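Local coordinates for protein hemolysin BL lytic component L1 (Bacillus cereus, PDB 7NMQ) that is a lytic component of the haemolysin BL enterotoxin and probably acts as an alpha-helical pore-forming toxin of the ClyA type, at residues Gly1-Leu5 with Asp338-Ala342; Gly214-Val218 with Ile361-Gln365. One frame throughout, in Å; residues are numbered along the deposited sequence.

Interaction 1 (Gly1-Leu5 with Asp338-Ala342)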
ATOM      1  N   GLY A   1      28.575  14.615  -8.402  1.00 40.15           N
ATOM      2  CA  GLY A   1      29.250  15.502  -7.399  1.00 34.05           C
ATOM      3  C   GLY A   1      30.345  14.778  -6.633  1.00 32.02           C
ATOM      4  O   GLY A   1      30.578  13.599  -6.910  1.00 36.70           O
ATOM      5  N   ASN A   2      30.980  15.425  -5.659  1.00 22.24           N
ATOM      6  CA  ASN A   2      31.951  14.711  -4.795  1.00 21.02           C
ATOM      7  C   ASN A   2      31.248  13.952  -3.667  1.00 18.41           C
ATOM      8  O   ASN A   2      31.840  13.003  -3.187  1.00 20.45           O
ATOM      9  CB  ASN A   2      32.973  15.668  -4.203  1.00 21.98           C
ATOM     10  CG  ASN A   2      33.977  16.153  -5.226  1.00 25.13           C
ATOM     11  OD1 ASN A   2      34.266  15.483  -6.217  1.00 28.76           O
ATOM     12  ND2 ASN A   2      34.492  17.334  -4.977  1.00 27.34           N
ATOM     13  N   TYR A   3      30.081  14.404  -3.209  1.00 17.19           N
ATOM     14  CA  TYR A   3      29.301  13.810  -2.081  1.00 16.53           C
ATOM     15  C   TYR A   3      27.829  13.773  -2.457  1.00 18.48           C
ATOM     16  O   TYR A   3      27.284  14.764  -2.879  1.00 20.68           O
ATOM     17  CB  TYR A   3      29.545  14.604  -0.799  1.00 17.18           C
ATOM     18  CG  TYR A   3      31.013  14.575  -0.432  1.00 17.83           C
ATOM     19  CD1 TYR A   3      31.570  13.446   0.139  1.00 18.07           C
ATOM     20  CD2 TYR A   3      31.880  15.618  -0.756  1.00 17.37           C
ATOM     21  CE1 TYR A   3      32.922  13.368   0.423  1.00 17.94           C
ATOM     22  CE2 TYR A   3      33.236  15.574  -0.458  1.00 18.00           C
ATOM     23  CZ  TYR A   3      33.760  14.433   0.126  1.00 17.29           C
ATOM     24  OH  TYR A   3      35.105  14.361   0.344  1.00 18.29           O
ATOM     25  N   ALA A   4      27.221  12.631  -2.264  1.00 19.05           N
ATOM     26  CA  ALA A   4      25.784  12.436  -2.585  1.00 18.57           C
ATOM     27  C   ALA A   4      24.938  12.643  -1.329  1.00 17.19           C
ATOM     28  O   ALA A   4      24.867  11.719  -0.510  1.00 18.04           O
ATOM     29  CB  ALA A   4      25.543  11.080  -3.205  1.00 21.14           C
ATOM     30  N   LEU A   5      24.302  13.812  -1.192  1.00 15.10           N
ATOM     31  CA  LEU A   5      23.605  14.171   0.060  1.00 14.46           C
ATOM     32  C   LEU A   5      22.087  14.201  -0.149  1.00 13.54           C
ATOM     33  O   LEU A   5      21.386  14.566   0.802  1.00 13.16           O
ATOM     34  CB  LEU A   5      24.122  15.528   0.566  1.00 13.67           C
ATOM     35  CG  LEU A   5      25.642  15.611   0.717  1.00 15.27           C
ATOM     36  CD1 LEU A   5      26.049  16.991   1.163  1.00 17.15           C
ATOM     37  CD2 LEU A   5      26.139  14.530   1.692  1.00 15.67           C
ATOM     38  N   ASP A 338      28.404  22.783  -3.763  1.00 14.38           N
ATOM     39  CA  ASP A 338      27.751  22.178  -4.954  1.00 14.98           C
ATOM     40  C   ASP A 338      26.873  20.998  -4.507  1.00 15.33           C
ATOM     41  O   ASP A 338      25.738  20.863  -4.978  1.00 15.57           O
ATOM     42  CB  ASP A 338      28.755  21.687  -6.000  1.00 16.74           C
ATOM     43  CG  ASP A 338      29.556  22.764  -6.706  1.00 18.77           C
ATOM     44  OD1 ASP A 338      29.034  23.881  -6.848  1.00 20.66           O
ATOM     45  OD2 ASP A 338      30.707  22.437  -7.130  1.00 21.98           O
ATOM     46  N   ASP A 339      27.390  20.173  -3.612  1.00 14.72           N
ATOM     47  CA  ASP A 339      26.679  18.974  -3.124  1.00 14.93           C
ATOM     48  C   ASP A 339      25.547  19.414  -2.202  1.00 14.86           C
ATOM     49  O   ASP A 339      24.457  18.810  -2.259  1.00 15.01           O
ATOM     50  CB  ASP A 339      27.684  18.042  -2.452  1.00 16.52           C
ATOM     51  CG  ASP A 339      28.795  17.615  -3.409  1.00 19.91           C
ATOM     52  OD1 ASP A 339      28.478  17.311  -4.595  1.00 26.96           O
ATOM     53  OD2 ASP A 339      29.986  17.644  -2.994  1.00 28.17           O
ATOM     54  N   LEU A 340      25.761  20.448  -1.402  1.00 12.97           N
ATOM     55  CA  LEU A 340      24.684  20.957  -0.530  1.00 12.64           C
ATOM     56  C   LEU A 340      23.536  21.485  -1.392  1.00 13.26           C
ATOM     57  O   LEU A 340      22.379  21.255  -1.018  1.00 14.41           O
ATOM     58  CB  LEU A 340      25.184  22.016   0.440  1.00 13.88           C
ATOM     59  CG  LEU A 340      26.282  21.555   1.398  1.00 14.69           C
ATOM     60  CD1 LEU A 340      26.862  22.743   2.146  1.00 14.92           C
ATOM     61  CD2 LEU A 340      25.787  20.513   2.380  1.00 17.19           C
ATOM     62  N   LYS A 341      23.869  22.253  -2.422  1.00 13.95           N
ATOM     63  CA  LYS A 341      22.828  22.925  -3.232  1.00 14.60           C
ATOM     64  C   LYS A 341      22.029  21.865  -4.003  1.00 15.60           C
ATOM     65  O   LYS A 341      20.761  21.966  -4.075  1.00 16.35           O
ATOM     66  CB  LYS A 341      23.455  23.907  -4.212  1.00 16.42           C
ATOM     67  CG  LYS A 341      22.446  24.606  -5.116  1.00 20.05           C
ATOM     68  CD  LYS A 341      23.003  25.799  -5.802  1.00 24.60           C
ATOM     69  CE  LYS A 341      22.077  26.356  -6.862  1.00 29.47           C
ATOM     70  NZ  LYS A 341      22.823  26.974  -7.982  1.00 39.86           N
ATOM     71  N   ALA A 342      22.702  20.861  -4.540  1.00 14.90           N
ATOM     72  CA  ALA A 342      22.033  19.776  -5.282  1.00 15.57           C
ATOM     73  C   ALA A 342      21.067  19.069  -4.331  1.00 15.10           C
ATOM     74  O   ALA A 342      19.914  18.760  -4.744  1.00 16.15           O
ATOM     75  CB  ALA A 342      23.002  18.814  -5.922  1.00 15.67           C
TER
HETATM   76  O   HOH W   1      24.207  16.150  -3.060  1.00 16.76           O
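Asp339 meets Gly1, Asn2 and Tyr3 in a buried polar contact, extended by a small leucine patch, where the irregular N-terminal arm lies against helix 330-357. The setting is the elongated helical bundle of a toxin related to ClyA, and the pairing is a worked example of how one acidic side chain can receive a chain end that has no regular structure of its own. The acid's CG stands anti to its own carbonyl carbon (chi1 -59°), and the carboxylate leans out from the helix to the arm. OD1 accepts a weak hydrogen bond from Asn2 N, at 3.3 Å and well bent, with an angle of 123° at the hydrogen. OD2 lies 3.2 Å from Tyr3 N and also comes up to the edge of the Tyr3 ring, 3.6 Å from CD2. Ring and carboxylate are turned almost perpendicular, their planes 85° apart. The ring then runs away from the helix segment, and its OH is hydrogen-bonded to Asn324, with a weaker bond to Lys332. Not every approach is favourable: Tyr3 O sits 3.3 Å from Asp339 OD1, two acceptors side by side. Beyond the acid the contact turns apolar. Leu5 CD1 meets Leu340 CD2 at 3.7 Å and also touches Asp339 CB, while Leu340 packs in addition on Tyr95, Leu98 and Val99 of helix 45-103. The arm is thereby joined to a helix that is itself seated on a second one. A water bridges the two backbones: it accepts a hydrogen bond from Leu5 N at 3.0 Å and lies 2.8 Å from Asp339 O, to which it can donate.

Interaction 2 (Gly214-Val218 with Ile361-Gln365)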
ATOM      1  N   GLY A 214      -8.799   7.135  -4.670  1.00 14.55           N
ATOM      2  CA  GLY A 214      -9.299   7.054  -3.286  1.00 14.85           C
ATOM      3  C   GLY A 214     -10.560   7.878  -3.135  1.00 15.71           C
ATOM      4  O   GLY A 214     -11.512   7.395  -2.485  1.00 17.09           O
ATOM      5  N   GLY A 215     -10.595   9.075  -3.725  1.00 15.42           N
ATOM      6  CA  GLY A 215     -11.722   9.990  -3.567  1.00 15.37           C
ATOM      7  C   GLY A 215     -12.973   9.491  -4.270  1.00 15.57           C
ATOM      8  O   GLY A 215     -14.030   9.972  -3.892  1.00 18.38           O
ATOM      9  N   ALA A 216     -12.847   8.566  -5.214  1.00 14.88           N
ATOM     10  CA  ALA A 216     -13.939   8.083  -6.084  1.00 15.05           C
ATOM     11  C   ALA A 216     -14.376   6.683  -5.673  1.00 14.53           C
ATOM     12  O   ALA A 216     -15.366   6.204  -6.261  1.00 15.60           O
ATOM     13  CB  ALA A 216     -13.533   8.136  -7.519  1.00 15.73           C
ATOM     14  N   VAL A 217     -13.712   6.026  -4.742  1.00 14.65           N
ATOM     15  CA  VAL A 217     -14.092   4.641  -4.358  1.00 14.05           C
ATOM     16  C   VAL A 217     -15.423   4.633  -3.635  1.00 14.20           C
ATOM     17  O   VAL A 217     -15.648   5.418  -2.708  1.00 16.23           O
ATOM     18  CB  VAL A 217     -13.030   3.960  -3.488  1.00 15.15           C
ATOM     19  CG1 VAL A 217     -13.572   2.734  -2.789  1.00 16.31           C
ATOM     20  CG2 VAL A 217     -11.837   3.621  -4.344  1.00 15.75           C
ATOM     21  N   VAL A 218     -16.278   3.709  -4.063  1.00 13.43           N
ATOM     22  CA  VAL A 218     -17.497   3.350  -3.310  1.00 14.29           C
ATOM     23  C   VAL A 218     -17.457   1.837  -3.091  1.00 14.62           C
ATOM     24  O   VAL A 218     -16.902   1.139  -3.930  1.00 15.30           O
ATOM     25  CB  VAL A 218     -18.771   3.781  -4.046  1.00 15.93           C
ATOM     26  CG1 VAL A 218     -18.887   5.293  -4.057  1.00 16.71           C
ATOM     27  CG2 VAL A 218     -18.955   3.175  -5.419  1.00 16.40           C
ATOM     28  N   ILE A 361      -5.204   8.842   2.724  1.00 15.18           N
ATOM     29  CA  ILE A 361      -5.865   9.085   1.425  1.00 16.23           C
ATOM     30  C   ILE A 361      -7.321   9.443   1.699  1.00 16.12           C
ATOM     31  O   ILE A 361      -7.996   8.760   2.501  1.00 16.94           O
ATOM     32  CB  ILE A 361      -5.742   7.845   0.537  1.00 16.55           C
ATOM     33  CG1 ILE A 361      -4.274   7.462   0.318  1.00 15.28           C
ATOM     34  CG2 ILE A 361      -6.496   8.054  -0.767  1.00 18.18           C
ATOM     35  CD1 ILE A 361      -4.128   6.045  -0.099  1.00 15.72           C
ATOM     36  N   ALA A 362      -7.825  10.502   1.087  1.00 16.88           N
ATOM     37  CA  ALA A 362      -9.211  10.958   1.343  1.00 18.48           C
ATOM     38  C   ALA A 362     -10.161  10.043   0.588  1.00 19.05           C
ATOM     39  O   ALA A 362     -10.232  10.140  -0.638  1.00 22.92           O
ATOM     40  CB  ALA A 362      -9.346  12.392   0.926  1.00 19.51           C
ATOM     41  N   PHE A 363     -10.789   9.147   1.333  1.00 19.20           N
ATOM     42  CA  PHE A 363     -11.961   8.358   0.906  1.00 20.33           C
ATOM     43  C   PHE A 363     -13.216   9.041   1.441  1.00 22.65           C
ATOM     44  O   PHE A 363     -13.134   9.900   2.324  1.00 26.80           O
ATOM     45  CB  PHE A 363     -11.884   6.953   1.502  1.00 20.25           C
ATOM     46  CG  PHE A 363     -10.900   6.018   0.838  1.00 18.75           C
ATOM     47  CD1 PHE A 363      -9.535   6.099   1.030  1.00 19.74           C
ATOM     48  CD2 PHE A 363     -11.381   4.974   0.076  1.00 19.31           C
ATOM     49  CE1 PHE A 363      -8.680   5.186   0.433  1.00 17.78           C
ATOM     50  CE2 PHE A 363     -10.536   4.049  -0.495  1.00 18.59           C
ATOM     51  CZ  PHE A 363      -9.179   4.185  -0.362  1.00 18.11           C
ATOM     52  N   LYS A 364     -14.364   8.610   0.947  1.00 23.50           N
ATOM     53  CA  LYS A 364     -15.670   9.051   1.490  1.00 26.19           C
ATOM     54  C   LYS A 364     -15.809   8.618   2.951  1.00 29.83           C
ATOM     55  O   LYS A 364     -15.388   7.478   3.284  1.00 31.05           O
ATOM     56  CB  LYS A 364     -16.758   8.470   0.596  1.00 26.28           C
ATOM     57  CG  LYS A 364     -16.749   9.136  -0.763  1.00 29.48           C
ATOM     58  CD  LYS A 364     -17.460   8.411  -1.874  1.00 28.90           C
ATOM     59  CE  LYS A 364     -17.084   9.016  -3.210  1.00 31.73           C
ATOM     60  NZ  LYS A 364     -17.330  10.487  -3.210  1.00 33.93           N
ATOM     61  N   GLN A 365     -16.446   9.471   3.753  1.00 38.01           N
ATOM     62  CA  GLN A 365     -16.729   9.242   5.197  1.00 45.00           C
ATOM     63  C   GLN A 365     -18.044   8.470   5.341  1.00 46.27           C
ATOM     64  O   GLN A 365     -18.996   8.703   4.573  1.00 46.97           O
ATOM     65  CB  GLN A 365     -16.721  10.575   5.952  1.00 53.47           C
ATOM     66  CG  GLN A 365     -17.690  11.635   5.427  1.00 57.70           C
ATOM     67  CD  GLN A 365     -18.272  12.461   6.551  1.00 63.88           C
ATOM     68  OE1 GLN A 365     -18.718  11.919   7.563  1.00 72.75           O
ATOM     69  NE2 GLN A 365     -18.279  13.780   6.388  1.00 59.31           N
TER
HETATM   70  O   HOH W   2     -13.893   6.905  -1.260  1.00 21.83           O
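Phe363 lays its ring over the backbone of Gly214, and its side chain can be followed atom by atom. CB starts 4.0 Å from Gly214 O, grazing that carbonyl oxygen. From CG the ring opens beneath the same atom, which stands over one face near the rim, 3.5 Å from CD2. Farther along, Phe363 CE2 comes to 3.9 Å from Val217 CB, with both methyl groups of that valine close behind. CZ, at the far end, is also near the alpha carbon of Gly214, which stands over the middle of the ring. Here the approach is nearly head-on: Gly214 CA is 4.1 Å from the ring centroid and only 9° off the normal, a CH-pi contact over the face. Ile361 O lies in plane at the ring edge, and the aromatic system also has a cation-pi partner in Lys29 of helix 10-33. Ile361 CG2 reaches the same Gly214 alpha carbon, so two side chains of the C-terminal tail converge on one glycine.

Lys364 passes along the backbone of Gly215 to Val218. Its CD passes Val217 O and Val218 CG1, and CE comes to 3.3 Å from Gly215 O; the bend at the last torsion (chi4 -54°) leaves the ammonium group near that same oxygen. Between these two side chains a water receives a hydrogen bond from Lys364 N at 2.8 Å and donates to both Gly214 O and Val217 O, each 2.7 Å from the water oxygen, so that one water links Lys364 N to two carbonyl oxygens of 214-218. The arrangement places the C-terminal tail against the helix-to-strand junction that leads into the antiparallel hairpin 217-230. Segment 214-218 itself lies in a predicted membrane-spanning region, 194-222, consistent with the hydrophobic head of ClyA-type toxins folded back on the soluble body.

Overall arrangement
From the N terminus the chain sets down the arm 1-5, passes through the long helices of the bundle to 214-218, enters the two-stranded hairpin and returns by helices 247-272 and 275-325. Interaction 1 closes its loop at 338-342, 333 residues on; interaction 2 closes only at the C-terminal tail, 361-365. Because 214-218 falls inside the first loop and 361-365 beyond it, the two loops cross. Their centres are 40 Å apart and their nearest atoms about 27 Å. Helix 330-357 carries one contact and leads into the other, so both chain ends are secured: the first to the bundle, the second to the hairpin's root.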